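Local coordinates for GDP-mannose-dependent alpha-(1-6)-phosphatidylinositol monomannoside mannosyltransferase (Corynebacterium glutamicum, PDB 3OKP), which belongs to the GT-B glycosyltransferases, as a mannosyltransferase built from two Rossmann-like domains, and binds guanosine-5'-diphosphate-alpha-D-mannose in the model, at residues Leu233-Gly238 and Gly259-Gln264; Ile201-Arg206 and Phe276-Arg281. One frame throughout, in Å; residues are numbered along the deposited sequence.

Contact 1 of 2, residues Leu233-Gly238 and Gly259-Gln264. With GDD (guanosine-5'-diphosphate-alpha-D-mannose), chain B.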
# COMPACT_ATOMS: atom_id res chain seq x y z
N LEU A 233 -2.25 17.73 11.99
CA LEU A 233 -1.66 16.63 12.74
C LEU A 233 -0.74 15.83 11.84
O LEU A 233 -1.17 15.21 10.86
CB LEU A 233 -2.75 15.72 13.32
CG LEU A 233 -3.84 16.37 14.19
CD1 LEU A 233 -4.85 15.32 14.61
CD2 LEU A 233 -3.26 17.08 15.41
N ILE A 234 0.55 15.85 12.18
CA ILE A 234 1.54 15.10 11.45
C ILE A 234 1.82 13.80 12.20
O ILE A 234 2.46 13.80 13.26
CB ILE A 234 2.81 15.94 11.17
CG1 ILE A 234 2.47 17.10 10.23
CG2 ILE A 234 3.92 15.08 10.57
CD1 ILE A 234 3.48 18.22 10.19
N VAL A 235 1.30 12.70 11.66
CA VAL A 235 1.40 11.38 12.28
C VAL A 235 2.41 10.54 11.52
O VAL A 235 2.28 10.32 10.31
CB VAL A 235 0.03 10.66 12.34
CG1 VAL A 235 0.16 9.27 12.96
CG2 VAL A 235 -0.99 11.49 13.12
N GLY A 236 3.43 10.07 12.24
CA GLY A 236 4.47 9.23 11.65
C GLY A 236 5.87 9.61 12.08
O GLY A 236 6.06 10.57 12.83
N SER A 237 6.85 8.86 11.58
CA SER A 237 8.26 9.10 11.89
C SER A 237 9.12 9.04 10.63
O SER A 237 8.72 8.47 9.62
CB SER A 237 8.76 8.10 12.95
OG SER A 237 8.61 6.77 12.49
N GLY A 238 10.31 9.64 10.70
CA GLY A 238 11.25 9.62 9.59
C GLY A 238 12.34 10.66 9.71
O GLY A 238 12.27 11.56 10.55
N GLY A 259 4.29 11.95 16.36
CA GLY A 259 5.18 10.79 16.26
C GLY A 259 4.48 9.59 15.66
O GLY A 259 3.39 9.72 15.09
N ARG A 260 5.09 8.42 15.78
CA ARG A 260 4.48 7.20 15.27
C ARG A 260 3.50 6.67 16.31
O ARG A 260 3.90 6.18 17.37
CB ARG A 260 5.54 6.15 14.92
CG ARG A 260 5.05 5.17 13.87
CD ARG A 260 6.00 4.01 13.65
NE ARG A 260 5.43 3.06 12.69
CZ ARG A 260 4.66 2.03 13.01
NH1 ARG A 260 4.34 1.79 14.28
NH2 ARG A 260 4.19 1.23 12.06
N LEU A 261 2.21 6.80 16.01
CA LEU A 261 1.15 6.37 16.92
C LEU A 261 0.95 4.86 16.87
O LEU A 261 1.28 4.22 15.87
CB LEU A 261 -0.17 7.08 16.59
CG LEU A 261 -0.31 8.60 16.75
CD1 LEU A 261 -1.70 9.04 16.31
CD2 LEU A 261 -0.03 9.06 18.18
N GLU A 262 0.41 4.31 17.95
CA GLU A 262 -0.06 2.93 17.96
C GLU A 262 -1.19 2.76 16.94
O GLU A 262 -1.93 3.71 16.66
CB GLU A 262 -0.53 2.52 19.36
N TYR A 263 -1.29 1.55 16.38
CA TYR A 263 -2.21 1.23 15.29
C TYR A 263 -3.64 1.76 15.48
O TYR A 263 -4.14 2.50 14.63
CB TYR A 263 -2.22 -0.28 15.04
CG TYR A 263 -3.02 -0.75 13.84
CD1 TYR A 263 -2.62 -0.44 12.54
CD2 TYR A 263 -4.16 -1.54 14.01
CE1 TYR A 263 -3.35 -0.88 11.44
CE2 TYR A 263 -4.89 -1.99 12.91
CZ TYR A 263 -4.48 -1.66 11.63
OH TYR A 263 -5.20 -2.10 10.54
N GLN A 264 -4.28 1.39 16.59
CA GLN A 264 -5.66 1.82 16.85
C GLN A 264 -5.77 3.32 17.13
O GLN A 264 -6.73 3.96 16.69
CB GLN A 264 -6.29 1.01 17.99
CG GLN A 264 -7.80 1.23 18.15
CD GLN A 264 -8.60 0.86 16.91
OE1 GLN A 264 -8.41 -0.22 16.34
NE2 GLN A 264 -9.48 1.75 16.48
N2 GDD B . 0.79 2.31 13.13
C2 GDD B . 1.15 3.36 12.35
N1 GDD B . 1.56 4.52 12.92
N3 GDD B . 1.10 3.24 11.00
C4 GDD B . 1.45 4.28 10.20
C5 GDD B . 1.88 5.47 10.77
C6 GDD B . 1.92 5.58 12.15
O6 GDD B . 2.30 6.64 12.70
N7 GDD B . 2.17 6.32 9.76
C8 GDD B . 1.93 5.67 8.60
N9 GDD B . 1.50 4.43 8.87
C1' GDD B . 1.12 3.37 7.90
C2' GDD B . -0.19 3.73 7.20
O2' GDD B . -1.32 3.34 7.97
C3' GDD B . -0.08 2.98 5.89
O3' GDD B . -0.67 1.68 6.01
C4' GDD B . 1.41 2.85 5.63
O4' GDD B . 2.08 3.20 6.85
C5' GDD B . 1.88 3.77 4.50
O5' GDD B . 1.88 3.09 3.25
PA GDD B . 1.78 3.79 1.98
O1A GDD B . 1.58 2.96 1.07
O2A GDD B . 0.81 4.59 2.01
O3A GDD B . 2.99 4.55 1.70
PB GDD B . 4.33 4.00 1.71
O2B GDD B . 4.35 2.82 1.28
O3B GDD B . 5.07 4.71 1.00
O1B GDD B . 4.86 4.02 3.06
O HOH W 1 5.07 13.07 13.69
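The first torsions of V235 and L261 turn their branches toward each other: chi1 of 178° sets CG1 of V235 anti to its backbone N, while chi1 of -65° carries CG of L261 to the side of its own N. The two side chains then cross at about a right angle, V235 CG1 lying 3.8 Å from L261 CD1. The same V235 CG1 also reaches O6 of the guanine at 3.4 Å, so one methyl touches both leucine and base. Backbone polar atoms tie the two segments together beside it. G236 N donates to G259 O at 2.9 Å, from well above the carbonyl plane (62° out of it), and a water donates hydrogen bonds to I234 O and G236 O and accepts one from G259 N. L261 reads the guanine edge with its backbone: guanine N1 donates to L261 O at 3.0 Å, whereas L261 N to O6 and guanine N2 to L261 O are weak bonds. R260, extended from CG to NE, lays a guanidinium face over the base, with guanine C2 3.7 Å above the guanidinium plane, toward its rim. This guanine-binding wall lies where strands 231-235 and 255-259 end; from helix 263-272, M266 touches V235 and T269 touches L261, and strand 200-204 borders V235 through N204.

Contact 2 of 2, residues Ile201-Arg206 and Phe276-Arg281. With GDD (guanosine-5'-diphosphate-alpha-D-mannose), chain B.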
# COMPACT_ATOMS: atom_id res chain seq x y z
N ILE A 201 -6.90 18.64 10.29
CA ILE A 201 -6.32 18.07 9.08
C ILE A 201 -5.30 17.02 9.50
O ILE A 201 -4.36 17.31 10.25
CB ILE A 201 -5.60 19.14 8.22
CG1 ILE A 201 -6.53 20.33 7.94
CG2 ILE A 201 -5.08 18.52 6.91
CD1 ILE A 201 -5.80 21.64 7.61
N ALA A 202 -5.49 15.79 9.03
CA ALA A 202 -4.60 14.69 9.39
C ALA A 202 -3.71 14.28 8.22
O ALA A 202 -4.18 14.16 7.08
CB ALA A 202 -5.40 13.50 9.89
N CYS A 203 -2.43 14.09 8.51
CA CYS A 203 -1.49 13.51 7.55
C CYS A 203 -0.75 12.35 8.18
O CYS A 203 0.17 12.55 8.99
CB CYS A 203 -0.50 14.57 7.03
SG CYS A 203 0.67 13.91 5.80
N ASN A 204 -1.17 11.13 7.84
CA ASN A 204 -0.47 9.92 8.24
C ASN A 204 0.43 9.48 7.11
O ASN A 204 -0.04 9.28 5.99
CB ASN A 204 -1.45 8.79 8.58
CG ASN A 204 -2.57 9.23 9.50
OD1 ASN A 204 -2.40 10.12 10.34
ND2 ASN A 204 -3.74 8.60 9.37
N SER A 205 1.73 9.36 7.41
CA SER A 205 2.75 8.97 6.44
C SER A 205 4.14 9.05 7.07
O SER A 205 4.36 9.82 8.00
CB SER A 205 2.73 9.87 5.19
OG SER A 205 1.82 9.39 4.22
N ARG A 206 5.07 8.26 6.54
CA ARG A 206 6.47 8.36 6.92
C ARG A 206 6.96 9.78 6.64
O ARG A 206 6.54 10.41 5.66
CB ARG A 206 7.32 7.36 6.13
CG ARG A 206 7.03 5.89 6.43
CD ARG A 206 7.95 4.94 5.66
NE ARG A 206 7.73 5.00 4.21
CZ ARG A 206 8.51 5.65 3.35
NH1 ARG A 206 9.59 6.31 3.78
NH2 ARG A 206 8.22 5.65 2.06
N PHE A 276 -8.29 14.46 5.45
CA PHE A 276 -7.00 13.80 5.31
C PHE A 276 -6.28 14.40 4.11
O PHE A 276 -6.83 14.47 3.01
CB PHE A 276 -7.13 12.28 5.14
CG PHE A 276 -5.81 11.58 4.92
CD1 PHE A 276 -5.29 11.41 3.63
CD2 PHE A 276 -5.07 11.11 6.00
CE1 PHE A 276 -4.06 10.78 3.42
CE2 PHE A 276 -3.84 10.47 5.80
CZ PHE A 276 -3.34 10.31 4.51
N ALA A 277 -5.04 14.84 4.33
CA ALA A 277 -4.25 15.44 3.27
C ALA A 277 -2.84 14.86 3.24
O ALA A 277 -2.18 14.75 4.27
CB ALA A 277 -4.21 16.96 3.43
N MET A 278 -2.40 14.48 2.04
CA MET A 278 -1.02 14.04 1.81
C MET A 278 -0.70 14.35 0.35
O MET A 278 -0.94 13.52 -0.52
CB MET A 278 -0.84 12.55 2.14
CG MET A 278 0.61 12.12 2.33
SD MET A 278 1.43 11.60 0.81
CE MET A 278 0.89 9.89 0.69
N PRO A 279 -0.17 15.56 0.09
CA PRO A 279 0.07 16.01 -1.28
C PRO A 279 1.40 15.47 -1.83
O PRO A 279 2.35 16.23 -2.04
CB PRO A 279 0.09 17.54 -1.15
CG PRO A 279 0.56 17.79 0.25
CD PRO A 279 0.22 16.58 1.08
N ALA A 280 1.44 14.16 -2.06
CA ALA A 280 2.62 13.47 -2.56
C ALA A 280 3.15 14.07 -3.87
O ALA A 280 2.37 14.36 -4.78
CB ALA A 280 2.33 11.98 -2.75
N ARG A 281 4.46 14.27 -3.93
CA ARG A 281 5.12 14.73 -5.15
C ARG A 281 6.19 13.73 -5.59
O ARG A 281 6.81 13.06 -4.76
CB ARG A 281 5.73 16.13 -4.96
CG ARG A 281 6.91 16.19 -4.00
CD ARG A 281 7.57 17.56 -4.01
NE ARG A 281 8.67 17.65 -3.06
CZ ARG A 281 8.53 17.94 -1.77
NH1 ARG A 281 7.33 18.17 -1.25
NH2 ARG A 281 9.60 17.99 -0.98
N2 GDD B . 0.79 2.31 13.13
C2 GDD B . 1.15 3.36 12.35
N1 GDD B . 1.56 4.52 12.92
N3 GDD B . 1.10 3.24 11.00
C4 GDD B . 1.45 4.28 10.20
C5 GDD B . 1.88 5.47 10.77
C6 GDD B . 1.92 5.58 12.15
O6 GDD B . 2.30 6.64 12.70
N7 GDD B . 2.17 6.32 9.76
C8 GDD B . 1.93 5.67 8.60
N9 GDD B . 1.50 4.43 8.87
C1' GDD B . 1.12 3.37 7.90
C2' GDD B . -0.19 3.73 7.20
O2' GDD B . -1.32 3.34 7.97
C3' GDD B . -0.08 2.98 5.89
O3' GDD B . -0.67 1.68 6.01
C4' GDD B . 1.41 2.85 5.63
O4' GDD B . 2.08 3.20 6.85
C5' GDD B . 1.88 3.77 4.50
O5' GDD B . 1.88 3.09 3.25
PA GDD B . 1.78 3.79 1.98
O1A GDD B . 1.58 2.96 1.07
O2A GDD B . 0.81 4.59 2.01
O3A GDD B . 2.99 4.55 1.70
PB GDD B . 4.33 4.00 1.71
O2B GDD B . 4.35 2.82 1.28
O3B GDD B . 5.07 4.71 1.00
O1B GDD B . 4.86 4.02 3.06
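A central pair of parallel strands in the Rossmann-like sheet of the nucleotide-binding domain forms this contact, A202 bridging F276 with their CA atoms 4.8 Å apart. The strand axes diverge by 49°, and one backbone bond spans them: A277 N donates to A202 O at 3.0 Å. The same carbonyl receives a CA-H...O contact from F276. The ring of F276, its CG anti to the backbone N (chi1 177°), runs along strand 201-204, and its CE2 comes within 3.4 Å of N204 N. The N204 amide lies obliquely to that ring, their planes 65° apart; its ND2 is buried without a partner in the model. I201 CG2 rests on A277 CB at 3.9 Å, and C203 and M278 also touch, C203 SG standing 3.9 Å from M278 CG. Further on, S205 OG touches that same CG, and its hydroxyl is directed back to N204 O in a 2.6 Å bond that fixes its rotation. Past the strand end, R206 bends at chi3 and presents its guanidinium edge to the diphosphate, NE donating to O1B at 3.2 Å; the NH2 bond to O3B is weak. Helices flank the pair: L216 of helix 213-226 touches C203, L270 of helix 263-272 packs on N204 and F276, and V295 of helix 294-301 covers F276 and M278.

Contact 2 is core, all its touching residues buried, whereas contact 1 is partly buried, with R260 and S237 exposed. They share one sheet: strands 231-235 and 200-204 are neighbours, joined by probable hydrogen bonds from L233 N to I201 O and from C203 N to L233 O. Along the chain, contact 1 is nested within the loop closed by contact 2, and their centres lie about 12 Å apart. Chemistry follows position: apolar packing and strand pairing dominate contact 2, while backbone polar groups, a bridging water and an arginine laid over the base mark contact 1. Both reach the same ligand from strand ends, contact 1 at the guanine and contact 2 at the diphosphate.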